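Local coordinates for Hpr(Ser) kinase (Coxiella burnetii, PDB 3TQF), which probably phosphorylates the phosphocarrier protein HPr on a serine, using ATP, and removes that phosphate again, at residues F11-K16 with G40-C45; G18-G23 with H93-S98; K29-L34 with I70-I75; V102-M107 with F133-G138; L114-R119 with P129-P134. One frame throughout, in Å; residues are numbered along the deposited sequence.

Overall arrangement
Contacts 1, 2, 4 and 5 all belong to one mixed sheet. Six of its strands neighbour one another in the order 42-45, 10-14, 17-23, 92-102, 126-134 and 117-123. Contacts 1 and 2 have centres about 9 Å apart and are joined through Leu12 O and Val19 N, 2.7 Å apart. Contact 2 reaches contact 5 through Ser98 and Pro129. Contacts 4 and 5 share Phe133 and Pro134, and their centres are about 12 Å apart. Contact 3 lies off the sheet and holds the phosphate, in what is consistent with a P-loop. Lys29 NZ there is 3.3 Å from Gly23 O of contact 2. Contact 5 is about 24 Å from contact 3, centre to centre.

Contact 1 (F11-K16 with G40-C45); sequences FLVIDK and GHQLVC
His41 meets Ile14 just after Gly40, where helix 29-38 ends in a Schellman motif. Ile14 CG2 sits over the centre of the His41 ring, 3.8 Å from the centroid, in a CH-pi contact. The His41 CG lies anti to its carbonyl carbon (chi1 -55°), which brings the ring up to Ile14. A water in the ring plane, 2.6 Å from His41 ND1, accepts a bond from Asp15 N and bridges the segments. On the far side of the ring NE2 is hydrogen-bonded to Glu146, so both nitrogens help fix the ring.

Gln42 forms an antiparallel hydrogen-bonded pair with Val13. Its N is 3.1 Å from Val13 O, and its O is 2.9 Å from Val13 N. The two side chains lie side by side and point the same way, while Gln42 NE2 bonds to Asp87 O. Leu43 stands across from Leu12 in a non-hydrogen-bonded pair, with its CD1 4.2 Å from Leu12 CD2.

Val44 and Cys45 both face Phe11, which makes a classic beta bulge. Phe11 O is gripped twice, by Val44 N at 2.8 Å and by Cys45 N at 3.1 Å. Phe11 N in turn donates to Cys45 O. The Val44 methyls lie alongside the Phe11 ring, and CG2 also touches Val13 CG2. Cys45 SG is in a disulfide with Cys62.

Strand 10-14 thus lies between strands 42-45 and 17-23. Leu12 and Leu43 rest on helix 29-38, Ile14 reaches Val149 of helix 141-165, and Phe11 and Val13 meet strand 92-102.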
# COMPACT_ATOMS: atom_id res chain seq x y z
N PHE A 11 -5.83 18.85 6.32
CA PHE A 11 -4.61 19.45 6.84
C PHE A 11 -3.87 18.45 7.70
O PHE A 11 -4.39 18.01 8.72
CB PHE A 11 -4.94 20.72 7.63
CG PHE A 11 -3.76 21.59 7.95
CD1 PHE A 11 -2.75 21.81 7.03
CD2 PHE A 11 -3.68 22.23 9.18
CE1 PHE A 11 -1.67 22.62 7.33
CE2 PHE A 11 -2.60 23.05 9.49
CZ PHE A 11 -1.59 23.24 8.56
N LEU A 12 -2.67 18.08 7.27
CA LEU A 12 -1.86 17.08 7.95
C LEU A 12 -0.48 17.66 8.23
O LEU A 12 -0.01 18.55 7.52
CB LEU A 12 -1.71 15.84 7.06
CG LEU A 12 -3.01 15.20 6.56
CD1 LEU A 12 -2.83 14.61 5.19
CD2 LEU A 12 -3.49 14.15 7.54
N VAL A 13 0.17 17.17 9.29
CA VAL A 13 1.57 17.46 9.51
C VAL A 13 2.37 16.28 8.97
O VAL A 13 2.18 15.14 9.41
CB VAL A 13 1.89 17.70 11.00
CG1 VAL A 13 3.37 18.00 11.19
CG2 VAL A 13 1.03 18.84 11.54
N ILE A 14 3.24 16.56 8.00
CA ILE A 14 4.07 15.55 7.35
C ILE A 14 5.52 16.02 7.32
O ILE A 14 5.83 17.02 6.68
CB ILE A 14 3.64 15.30 5.90
CG1 ILE A 14 2.15 14.96 5.82
CG2 ILE A 14 4.48 14.19 5.29
CD1 ILE A 14 1.62 14.85 4.39
N ASP A 15 6.39 15.29 8.00
CA ASP A 15 7.81 15.61 8.08
C ASP A 15 8.02 17.06 8.52
O ASP A 15 8.78 17.80 7.92
CB ASP A 15 8.49 15.35 6.72
CG ASP A 15 10.01 15.40 6.79
OD1 ASP A 15 10.58 15.14 7.87
OD2 ASP A 15 10.64 15.70 5.76
N LYS A 16 7.31 17.45 9.58
CA LYS A 16 7.35 18.82 10.14
C LYS A 16 6.62 19.88 9.29
O LYS A 16 6.50 21.02 9.73
CB LYS A 16 8.80 19.29 10.39
CG LYS A 16 9.67 18.36 11.22
CD LYS A 16 9.61 18.66 12.72
CE LYS A 16 11.00 18.59 13.39
NZ LYS A 16 11.81 17.40 12.97
N GLY A 40 2.87 7.20 10.30
CA GLY A 40 3.45 7.92 11.45
C GLY A 40 3.30 9.43 11.40
O GLY A 40 3.89 10.13 12.23
N HIS A 41 2.52 9.94 10.45
CA HIS A 41 2.29 11.37 10.33
C HIS A 41 1.08 11.76 11.16
O HIS A 41 0.53 10.92 11.88
CB HIS A 41 2.11 11.76 8.86
CG HIS A 41 3.25 11.33 7.99
ND1 HIS A 41 4.56 11.63 8.28
CD2 HIS A 41 3.29 10.58 6.86
CE1 HIS A 41 5.35 11.11 7.37
NE2 HIS A 41 4.60 10.46 6.49
N GLN A 42 0.67 13.02 11.10
CA GLN A 42 -0.35 13.54 12.01
C GLN A 42 -1.49 14.24 11.30
O GLN A 42 -1.30 14.88 10.26
CB GLN A 42 0.29 14.50 13.01
CG GLN A 42 1.27 13.86 13.96
CD GLN A 42 2.00 14.88 14.81
OE1 GLN A 42 2.49 15.89 14.31
NE2 GLN A 42 2.10 14.61 16.11
N LEU A 43 -2.67 14.13 11.89
CA LEU A 43 -3.87 14.82 11.41
C LEU A 43 -4.02 16.15 12.14
O LEU A 43 -3.86 16.21 13.36
CB LEU A 43 -5.11 13.95 11.68
CG LEU A 43 -6.50 14.56 11.48
CD1 LEU A 43 -6.72 14.97 10.03
CD2 LEU A 43 -7.55 13.58 11.93
N VAL A 44 -4.32 17.21 11.40
CA VAL A 44 -4.77 18.45 12.00
C VAL A 44 -6.29 18.51 11.84
O VAL A 44 -7.01 18.66 12.83
CB VAL A 44 -4.10 19.69 11.39
CG1 VAL A 44 -4.45 20.92 12.21
CG2 VAL A 44 -2.61 19.50 11.35
N CYS A 45 -6.77 18.37 10.61
CA CYS A 45 -8.21 18.41 10.36
C CYS A 45 -8.65 17.80 9.02
O CYS A 45 -7.93 17.88 8.03
CB CYS A 45 -8.70 19.85 10.43
SG CYS A 45 -10.43 20.00 10.93
O HOH W 1 6.01 13.12 9.84

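Contact 2 (G18-G23 with H93-S98); sequences GVLITG and HEVHLS
Leu20 and Val95 meet across two neighbouring parallel strands in the middle of the sheet. Strand 17-23 runs on into a loop consistent with a P-loop (Walker A), and strand 92-102 lies beside it.

The Leu20 side chain can be followed outward. CB lies 3.9 Å from Leu97 O and also near the CA and CB of Ser98. CG comes next, 4.0 Å from Val95 CG1. The chain then crosses Val95 at about a right angle, and CD1 ends 3.7 Å from the same CG1. CG is anti to the carbonyl carbon (chi1 -61°), which turns the branch back toward Val95. The other methyl, CD2, packs on Phe11 of strand 10-14.

The backbones are joined more firmly. Leu20 N donates to Leu97 O at 2.9 Å, with an almost straight bond. Gly18 O takes two donors, His96 N at 2.8 Å and Leu97 N at 3.1 Å. The His96 bond falls on a lone pair in the carbonyl plane, whereas Leu97 N is tilted slightly from it. Without a side chain, Gly18 can bring its CA close to Glu94 O, as a CA-H...O contact. Val19 and Leu97 share the other face, where both rest on Val149 of helix 141-165.

The His93 ring lies beside Gly18 N without bonding to it. Its ND1 instead donates to Glu94 O, 2.8 Å away, close to the ring plane and on a lone pair of that carbonyl.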
# COMPACT_ATOMS: atom_id res chain seq x y z
N GLY A 18 3.27 21.42 7.66
CA GLY A 18 1.82 21.51 7.54
C GLY A 18 1.41 21.50 6.08
O GLY A 18 1.72 22.43 5.34
N VAL A 19 0.71 20.44 5.68
CA VAL A 19 0.38 20.20 4.28
C VAL A 19 -1.13 20.19 4.08
O VAL A 19 -1.84 19.43 4.73
CB VAL A 19 0.95 18.84 3.82
CG1 VAL A 19 0.58 18.56 2.36
CG2 VAL A 19 2.47 18.80 4.04
N LEU A 20 -1.61 21.04 3.17
CA LEU A 20 -3.02 21.10 2.79
C LEU A 20 -3.26 20.20 1.58
O LEU A 20 -2.56 20.32 0.58
CB LEU A 20 -3.40 22.53 2.41
CG LEU A 20 -3.26 23.63 3.47
CD1 LEU A 20 -3.45 25.00 2.86
CD2 LEU A 20 -4.25 23.41 4.59
N ILE A 21 -4.24 19.30 1.66
CA ILE A 21 -4.58 18.41 0.53
C ILE A 21 -5.96 18.74 -0.05
O ILE A 21 -6.95 18.82 0.67
CB ILE A 21 -4.60 16.94 0.94
CG1 ILE A 21 -3.30 16.53 1.63
CG2 ILE A 21 -4.81 16.09 -0.29
CD1 ILE A 21 -2.20 16.21 0.68
N THR A 22 -5.99 18.90 -1.37
CA THR A 22 -7.17 19.35 -2.11
C THR A 22 -7.39 18.44 -3.32
O THR A 22 -6.48 17.75 -3.76
CB THR A 22 -6.99 20.83 -2.54
OG1 THR A 22 -7.77 21.67 -1.69
CG2 THR A 22 -7.40 21.06 -3.99
N GLY A 23 -8.61 18.45 -3.86
CA GLY A 23 -8.93 17.68 -5.05
C GLY A 23 -10.42 17.50 -5.26
O GLY A 23 -11.22 17.90 -4.41
N HIS A 93 -0.99 23.94 13.49
CA HIS A 93 0.34 23.90 12.89
C HIS A 93 0.41 24.94 11.78
O HIS A 93 -0.61 25.32 11.20
CB HIS A 93 0.62 22.51 12.31
CG HIS A 93 2.07 22.25 12.03
ND1 HIS A 93 2.67 22.63 10.85
CD2 HIS A 93 3.02 21.64 12.76
CE1 HIS A 93 3.94 22.27 10.87
NE2 HIS A 93 4.18 21.67 12.02
N GLU A 94 1.62 25.41 11.48
CA GLU A 94 1.84 26.37 10.40
C GLU A 94 1.61 25.68 9.05
O GLU A 94 1.92 24.51 8.89
CB GLU A 94 3.26 26.96 10.47
CG GLU A 94 3.70 27.75 9.23
CD GLU A 94 4.92 28.64 9.47
OE1 GLU A 94 5.77 28.29 10.32
OE2 GLU A 94 5.03 29.70 8.80
N VAL A 95 1.06 26.42 8.09
CA VAL A 95 0.84 25.93 6.74
C VAL A 95 2.11 26.15 5.94
O VAL A 95 2.57 27.28 5.81
CB VAL A 95 -0.30 26.70 6.05
CG1 VAL A 95 -0.47 26.24 4.59
CG2 VAL A 95 -1.60 26.53 6.82
N HIS A 96 2.69 25.08 5.41
CA HIS A 96 3.93 25.17 4.63
C HIS A 96 3.72 24.87 3.14
O HIS A 96 4.37 25.47 2.29
CB HIS A 96 4.97 24.20 5.19
CG HIS A 96 5.48 24.60 6.54
ND1 HIS A 96 6.63 25.35 6.70
CD2 HIS A 96 5.01 24.36 7.78
CE1 HIS A 96 6.84 25.55 7.99
NE2 HIS A 96 5.87 24.96 8.67
N LEU A 97 2.83 23.93 2.84
CA LEU A 97 2.66 23.44 1.48
C LEU A 97 1.20 23.14 1.21
O LEU A 97 0.46 22.77 2.11
CB LEU A 97 3.50 22.18 1.29
CG LEU A 97 3.44 21.43 -0.05
CD1 LEU A 97 4.14 22.23 -1.14
CD2 LEU A 97 4.08 20.06 0.11
N SER A 98 0.81 23.31 -0.05
CA SER A 98 -0.53 22.99 -0.51
C SER A 98 -0.41 22.04 -1.69
O SER A 98 0.12 22.42 -2.73
CB SER A 98 -1.25 24.27 -0.92
OG SER A 98 -2.38 23.99 -1.73

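Contact 3 (K29-L34 with I70-I75); sequences KSELSL and ILITGI. With PO4 (phosphate ion), chain C.
The carboxylate of Glu31 is the flat group here, beside a phosphate held in what is consistent with a P-loop (Walker A). Ile72 CG2 lies over its plane, 4.0 Å from Glu31 CD. Beyond its oxygens, OE1 comes 3.1 Å from O3 of the phosphate, and OE2 accepts from a water. That water also accepts from Thr73 N and so bridges helix and loop. OE2 has a salt bridge to Arg139 of the second subunit as well.

The anion sits at the start of helix 29-38. Lys29 N bonds to phosphate O1 at 2.7 Å and Ser30 N to O4 at 2.9 Å. The backbone amides of Asn26 and Gly28 also bind the ion. It came probably from the crystallisation liquor, but it probably marks where a nucleotide phosphate would sit, as in other P-loops. Ser30 OG has weak, unsettled bonds, one of them to Leu71 O.

Strand 69-72 lies against the helix by apolar contacts. Ile70 CD1 touches Ser33 CB. Ile72 has CG1 anti to its carbonyl carbon (chi1 -66°), which sends CD1 toward Leu34. The two side chains cross at about a right angle, with Ile72 CD1 3.5 Å from Leu34 CD2.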
# COMPACT_ATOMS: atom_id res chain seq x y z
N LYS A 29 -9.14 11.11 -0.86
CA LYS A 29 -8.45 12.08 -0.01
C LYS A 29 -8.45 11.65 1.45
O LYS A 29 -7.40 11.62 2.09
CB LYS A 29 -9.11 13.45 -0.10
CG LYS A 29 -8.97 14.15 -1.45
CD LYS A 29 -9.73 15.48 -1.46
CE LYS A 29 -11.24 15.26 -1.52
NZ LYS A 29 -12.02 16.53 -1.56
N SER A 30 -9.62 11.35 1.99
CA SER A 30 -9.74 10.91 3.38
C SER A 30 -9.01 9.58 3.61
O SER A 30 -8.45 9.34 4.67
CB SER A 30 -11.21 10.77 3.79
OG SER A 30 -11.82 12.05 3.95
N GLU A 31 -9.02 8.73 2.59
CA GLU A 31 -8.28 7.48 2.61
C GLU A 31 -6.78 7.76 2.62
O GLU A 31 -6.01 7.04 3.24
CB GLU A 31 -8.66 6.61 1.42
CG GLU A 31 -10.06 6.00 1.50
CD GLU A 31 -11.17 6.88 0.89
OE1 GLU A 31 -11.15 8.11 1.08
OE2 GLU A 31 -12.07 6.32 0.24
N LEU A 32 -6.36 8.82 1.93
CA LEU A 32 -4.96 9.24 1.93
C LEU A 32 -4.53 9.73 3.31
O LEU A 32 -3.43 9.41 3.76
CB LEU A 32 -4.71 10.33 0.89
CG LEU A 32 -3.30 10.92 0.81
CD1 LEU A 32 -2.26 9.82 0.67
CD2 LEU A 32 -3.21 11.91 -0.35
N SER A 33 -5.39 10.51 3.97
CA SER A 33 -5.10 10.97 5.33
C SER A 33 -4.85 9.78 6.25
O SER A 33 -3.81 9.72 6.91
CB SER A 33 -6.24 11.82 5.89
OG SER A 33 -6.30 13.10 5.27
N LEU A 34 -5.77 8.83 6.26
CA LEU A 34 -5.64 7.63 7.07
C LEU A 34 -4.31 6.93 6.82
O LEU A 34 -3.57 6.63 7.75
CB LEU A 34 -6.80 6.65 6.80
CG LEU A 34 -6.96 5.47 7.77
CD1 LEU A 34 -7.24 5.96 9.18
CD2 LEU A 34 -8.05 4.52 7.31
N ILE A 70 -12.21 11.49 11.34
CA ILE A 70 -12.10 11.38 9.89
C ILE A 70 -13.28 10.56 9.40
O ILE A 70 -13.66 9.58 10.03
CB ILE A 70 -10.81 10.63 9.48
CG1 ILE A 70 -9.60 11.56 9.55
CG2 ILE A 70 -10.91 10.06 8.07
CD1 ILE A 70 -8.30 10.89 9.09
N LEU A 71 -13.86 10.95 8.27
CA LEU A 71 -14.92 10.17 7.64
C LEU A 71 -14.38 9.47 6.40
O LEU A 71 -13.76 10.11 5.54
CB LEU A 71 -16.10 11.08 7.26
CG LEU A 71 -17.27 10.42 6.52
CD1 LEU A 71 -17.98 9.40 7.41
CD2 LEU A 71 -18.25 11.47 6.03
N ILE A 72 -14.59 8.16 6.32
CA ILE A 72 -14.22 7.37 5.15
C ILE A 72 -15.41 6.51 4.77
O ILE A 72 -15.87 5.70 5.58
CB ILE A 72 -13.00 6.48 5.43
CG1 ILE A 72 -11.76 7.34 5.68
CG2 ILE A 72 -12.76 5.52 4.28
CD1 ILE A 72 -10.50 6.53 5.92
N THR A 73 -15.92 6.68 3.55
CA THR A 73 -17.12 5.97 3.13
C THR A 73 -16.85 4.47 3.13
O THR A 73 -15.85 4.02 2.59
CB THR A 73 -17.61 6.44 1.75
OG1 THR A 73 -16.55 6.31 0.80
CG2 THR A 73 -18.07 7.90 1.81
N GLY A 74 -17.74 3.72 3.75
CA GLY A 74 -17.55 2.29 3.96
C GLY A 74 -17.27 2.01 5.42
O GLY A 74 -17.82 1.08 6.00
N ILE A 75 -16.41 2.84 6.02
CA ILE A 75 -16.05 2.72 7.43
C ILE A 75 -16.97 3.58 8.29
O ILE A 75 -17.51 3.10 9.29
CB ILE A 75 -14.60 3.19 7.67
CG1 ILE A 75 -13.63 2.38 6.80
CG2 ILE A 75 -14.24 3.05 9.14
CD1 ILE A 75 -12.19 2.89 6.86
P PO4 C . -12.55 11.56 -0.72
O1 PO4 C . -11.51 12.10 -1.67
O2 PO4 C . -13.89 12.19 -1.03
O3 PO4 C . -12.62 10.06 -0.89
O4 PO4 C . -12.15 11.87 0.69
O HOH W 2 -14.50 7.87 1.59

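Contact 4 (V102-M107 with F133-G138); sequences VKPEKM and FPIHPG
Val102 and Pro134 form a parallel beta bridge where strands 92-102 and 126-134 come to their ends. After it the first chain turns into a short 3-10 segment, 104-106, and the second runs on as an extended loop.

Two backbone hydrogen bonds carry the bridge. Val102 N donates to Phe133 O at 2.8 Å in an almost straight bond (176°), though tilted from the carbonyl plane. Ile135 N donates to Val102 O at 2.9 Å, nearly along the C=O axis. A CA-H...O contact from Pro134 to the same Val102 O lies between them in sequence.

One CH-pi contact follows farther along. Pro104 CG lies over a face of the His136 ring, 3.9 Å from the centroid and displaced toward the rim, nearest CE1. His136 also packs on Asn26 of the third subunit.

The rest is van der Waals packing. Ile135 has CG1 anti to its backbone N (chi1 -177°), which leaves CG2 to lie against Val102 O and to approach Pro104 CD at 4.2 Å. Met107, a selenomethionine, is bent at chi2 (83°). The bend carries SE to within 3.9 Å of Pro134 N.

The Phe133 side chain leaves the contact and packs on Leu141, Leu144 and Leu148 of helix 141-165. Both Phe133 and Pro134 pack on Gly74 of the third subunit. The contact therefore joins the ends of two inner strands to a subunit interface.

Pro134 CD touches two groups at once: it stands 3.6 Å above the Phe133 ring plane and 3.8 Å from Met107 CE.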
# COMPACT_ATOMS: atom_id res chain seq x y z
N VAL A 102 -4.64 16.05 -8.81
CA VAL A 102 -5.26 16.27 -10.11
C VAL A 102 -5.33 14.97 -10.90
O VAL A 102 -4.42 14.15 -10.81
CB VAL A 102 -4.46 17.30 -10.93
CG1 VAL A 102 -5.08 17.49 -12.31
CG2 VAL A 102 -4.39 18.62 -10.18
N LYS A 103 -6.39 14.80 -11.68
CA LYS A 103 -6.53 13.64 -12.55
C LYS A 103 -5.54 13.81 -13.69
O LYS A 103 -5.45 14.90 -14.27
CB LYS A 103 -7.95 13.53 -13.11
CG LYS A 103 -9.08 13.50 -12.07
CD LYS A 103 -9.49 12.08 -11.68
CE LYS A 103 -10.80 12.10 -10.89
NZ LYS A 103 -11.99 12.35 -11.76
N PRO A 104 -4.78 12.75 -14.02
CA PRO A 104 -3.77 12.83 -15.07
C PRO A 104 -4.21 13.53 -16.35
O PRO A 104 -3.44 14.28 -16.93
CB PRO A 104 -3.45 11.36 -15.34
CG PRO A 104 -3.66 10.70 -14.04
CD PRO A 104 -4.76 11.45 -13.35
N GLU A 105 -5.45 13.28 -16.78
CA GLU A 105 -5.96 13.84 -18.04
C GLU A 105 -6.09 15.36 -17.99
O GLU A 105 -5.94 16.04 -19.01
CB GLU A 105 -7.33 13.24 -18.43
CG GLU A 105 -7.58 11.80 -18.00
CD GLU A 105 -8.24 11.71 -16.62
OE1 GLU A 105 -9.40 12.16 -16.49
OE2 GLU A 105 -7.59 11.20 -15.68
N LYS A 106 -6.38 15.89 -16.80
CA LYS A 106 -6.60 17.33 -16.60
C LYS A 106 -5.32 18.06 -16.17
O LYS A 106 -5.34 19.26 -15.92
CB LYS A 106 -7.70 17.54 -15.55
CG LYS A 106 -9.05 16.94 -15.96
CD LYS A 106 -9.96 16.67 -14.75
CE LYS A 106 -11.11 15.75 -15.12
NZ LYS A 106 -12.02 15.51 -13.97
N MSE A 107 -4.22 17.32 -16.10
CA MSE A 107 -2.94 17.85 -15.66
C MSE A 107 -2.33 18.73 -16.75
O MSE A 107 -2.24 18.30 -17.90
CB MSE A 107 -2.00 16.68 -15.35
CG MSE A 107 -0.74 17.07 -14.64
SE MSE A 107 -0.94 17.26 -12.71
CE MSE A 107 0.91 17.74 -12.39
N PHE A 133 -0.30 17.49 -8.30
CA PHE A 133 0.16 16.11 -8.33
C PHE A 133 -0.82 15.19 -9.06
O PHE A 133 -1.98 15.12 -8.68
CB PHE A 133 0.39 15.58 -6.92
CG PHE A 133 1.16 14.29 -6.90
CD1 PHE A 133 0.50 13.08 -6.78
CD2 PHE A 133 2.53 14.29 -7.04
CE1 PHE A 133 1.20 11.90 -6.77
CE2 PHE A 133 3.24 13.11 -7.04
CZ PHE A 133 2.58 11.91 -6.91
N PRO A 134 -0.34 14.47 -10.09
CA PRO A 134 -1.19 13.56 -10.84
C PRO A 134 -1.52 12.31 -10.04
O PRO A 134 -0.62 11.68 -9.48
CB PRO A 134 -0.33 13.19 -12.05
CG PRO A 134 1.05 13.32 -11.56
CD PRO A 134 1.05 14.43 -10.57
N ILE A 135 -2.80 11.95 -9.99
CA ILE A 135 -3.25 10.82 -9.19
C ILE A 135 -3.54 9.61 -10.07
O ILE A 135 -4.49 9.60 -10.84
CB ILE A 135 -4.50 11.19 -8.36
CG1 ILE A 135 -4.93 10.02 -7.46
CG2 ILE A 135 -5.66 11.61 -9.26
CD1 ILE A 135 -5.74 10.45 -6.24
N HIS A 136 -2.69 8.59 -9.96
CA HIS A 136 -2.93 7.30 -10.60
C HIS A 136 -3.40 6.32 -9.53
O HIS A 136 -2.87 6.34 -8.41
CB HIS A 136 -1.65 6.77 -11.24
CG HIS A 136 -1.10 7.66 -12.31
ND1 HIS A 136 -1.48 7.56 -13.64
CD2 HIS A 136 -0.18 8.66 -12.26
CE1 HIS A 136 -0.82 8.46 -14.35
NE2 HIS A 136 -0.03 9.14 -13.54
N PRO A 137 -4.38 5.46 -9.84
CA PRO A 137 -4.84 4.54 -8.80
C PRO A 137 -3.83 3.42 -8.55
O PRO A 137 -3.40 2.75 -9.49
CB PRO A 137 -6.16 3.98 -9.35
CG PRO A 137 -6.38 4.66 -10.69
CD PRO A 137 -5.07 5.21 -11.12
N GLY A 138 -3.44 3.23 -7.29
CA GLY A 138 -2.61 2.09 -6.89
C GLY A 138 -1.14 2.14 -7.29
O GLY A 138 -0.61 1.17 -7.83

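Contact 5 (L114-R119 with P129-P134); sequences LNPLYR and PKILFP
Tyr118 and Ile131 form a close-packed side of a beta hairpin made by strands 117-123 and 126-134. They are a non-hydrogen-bonded antiparallel pair, and their side chains lie side by side, pointing the same way. Ile131 CG1 is over one face of the Tyr118 ring, 3.7 Å from CE2, in a CH-pi contact. Ile131 CD1 runs on toward CZ and OH. The first torsion of Ile131 puts CG1 anti to the carbonyl carbon (chi1 -60°) and directs CG2 instead to Pro116 CB, at 3.9 Å. Helix 141-165 covers this side: Tyr118 OH is hydrogen-bonded to His152, and Ile131 rests on Leu148.

The backbone next to it is paired by two hydrogen bonds. Arg119 N donates to Lys130 O at 2.6 Å, in the carbonyl plane. Lys130 N returns a bond to Arg119 O at 2.8 Å, but from above that carbonyl plane.

On the opposite face Leu117 and Leu132 are the close-packed part. Leu117 CD2 meets Leu132 CD1, 3.7 Å away, and Leu132 also packs on Met107. The looser part is Arg119, which is exposed, and the end of Lys130. Arg119 NE comes 3.8 Å from Leu132 CD1, an oblique approach. Lys130 is extended beyond CG, and its tip runs off from strand 117-123.

Toward Pro116 the strands part. Leu132 N still reaches Leu117 O, but in the other direction a water fills in, accepting from Leu117 N and donating to Leu132 O at 2.6 Å.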
# COMPACT_ATOMS: atom_id res chain seq x y z
N LEU A 114 11.85 16.85 -14.40
CA LEU A 114 12.76 16.47 -13.31
C LEU A 114 12.36 17.12 -11.98
O LEU A 114 12.96 16.82 -10.95
CB LEU A 114 14.20 16.85 -13.66
CG LEU A 114 14.88 16.03 -14.75
CD1 LEU A 114 14.26 16.27 -16.12
CD2 LEU A 114 16.38 16.33 -14.80
N ASN A 115 11.36 18.00 -12.01
CA ASN A 115 10.82 18.63 -10.80
C ASN A 115 9.30 18.57 -10.78
O ASN A 115 8.67 18.33 -11.80
CB ASN A 115 11.29 20.08 -10.72
CG ASN A 115 12.66 20.21 -10.08
OD1 ASN A 115 13.65 20.46 -10.76
ND2 ASN A 115 12.72 20.03 -8.76
N PRO A 116 8.69 18.79 -9.60
CA PRO A 116 7.23 18.82 -9.52
C PRO A 116 6.66 20.06 -10.21
O PRO A 116 7.39 21.02 -10.45
CB PRO A 116 6.94 18.89 -8.01
CG PRO A 116 8.25 18.76 -7.32
CD PRO A 116 9.32 19.07 -8.29
N LEU A 117 5.37 20.03 -10.53
CA LEU A 117 4.72 21.19 -11.10
C LEU A 117 4.35 22.14 -9.97
O LEU A 117 3.35 21.93 -9.29
CB LEU A 117 3.48 20.81 -11.92
CG LEU A 117 2.80 21.93 -12.72
CD1 LEU A 117 3.81 22.71 -13.55
CD2 LEU A 117 1.71 21.37 -13.61
N TYR A 118 5.19 23.15 -9.77
CA TYR A 118 5.02 24.12 -8.69
C TYR A 118 4.19 25.32 -9.14
O TYR A 118 4.37 25.84 -10.24
CB TYR A 118 6.38 24.62 -8.18
CG TYR A 118 6.94 23.85 -7.01
CD1 TYR A 118 7.99 22.96 -7.16
CD2 TYR A 118 6.43 24.03 -5.73
CE1 TYR A 118 8.52 22.26 -6.08
CE2 TYR A 118 6.94 23.33 -4.64
CZ TYR A 118 7.98 22.45 -4.82
OH TYR A 118 8.48 21.77 -3.74
N ARG A 119 3.29 25.75 -8.26
CA ARG A 119 2.56 27.00 -8.40
C ARG A 119 2.56 27.69 -7.04
O ARG A 119 3.22 27.21 -6.12
CB ARG A 119 1.13 26.75 -8.88
CG ARG A 119 1.01 26.18 -10.29
CD ARG A 119 -0.24 26.71 -10.98
NE ARG A 119 -0.64 25.96 -12.17
CZ ARG A 119 0.01 25.98 -13.34
NH1 ARG A 119 1.12 26.69 -13.50
NH2 ARG A 119 -0.46 25.27 -14.36
N PRO A 129 3.55 27.69 -1.31
CA PRO A 129 3.89 26.87 -2.47
C PRO A 129 2.83 25.81 -2.72
O PRO A 129 2.28 25.24 -1.78
CB PRO A 129 5.22 26.22 -2.09
CG PRO A 129 5.79 27.09 -1.02
CD PRO A 129 4.66 27.77 -0.34
N LYS A 130 2.55 25.55 -4.00
CA LYS A 130 1.47 24.64 -4.39
C LYS A 130 1.97 23.68 -5.45
O LYS A 130 2.56 24.10 -6.44
CB LYS A 130 0.30 25.44 -4.94
CG LYS A 130 -0.98 24.65 -5.12
CD LYS A 130 -1.90 25.34 -6.12
CE LYS A 130 -3.35 24.93 -5.95
NZ LYS A 130 -4.29 26.00 -6.43
N ILE A 131 1.74 22.39 -5.24
CA ILE A 131 2.12 21.38 -6.21
C ILE A 131 0.87 20.77 -6.82
O ILE A 131 -0.07 20.47 -6.11
CB ILE A 131 2.96 20.26 -5.56
CG1 ILE A 131 4.24 20.84 -4.94
CG2 ILE A 131 3.31 19.18 -6.58
CD1 ILE A 131 5.13 19.82 -4.28
N LEU A 132 0.87 20.62 -8.14
CA LEU A 132 -0.17 19.87 -8.83
C LEU A 132 0.34 18.44 -8.98
O LEU A 132 1.30 18.21 -9.70
CB LEU A 132 -0.47 20.47 -10.21
CG LEU A 132 -0.93 21.94 -10.28
CD1 LEU A 132 -1.36 22.27 -11.69
CD2 LEU A 132 -2.06 22.24 -9.32
N PHE A 133 -0.30 17.49 -8.30
CA PHE A 133 0.16 16.11 -8.33
C PHE A 133 -0.82 15.19 -9.06
O PHE A 133 -1.98 15.12 -8.68
CB PHE A 133 0.39 15.58 -6.92
CG PHE A 133 1.16 14.29 -6.90
CD1 PHE A 133 0.50 13.08 -6.78
CD2 PHE A 133 2.53 14.29 -7.04
CE1 PHE A 133 1.20 11.90 -6.77
CE2 PHE A 133 3.24 13.11 -7.04
CZ PHE A 133 2.58 11.91 -6.91
N PRO A 134 -0.34 14.47 -10.09
CA PRO A 134 -1.19 13.56 -10.84
C PRO A 134 -1.52 12.31 -10.04
O PRO A 134 -0.62 11.68 -9.48
CB PRO A 134 -0.33 13.19 -12.05
CG PRO A 134 1.05 13.32 -11.56
CD PRO A 134 1.05 14.43 -10.57
O HOH W 3 3.79 17.44 -9.81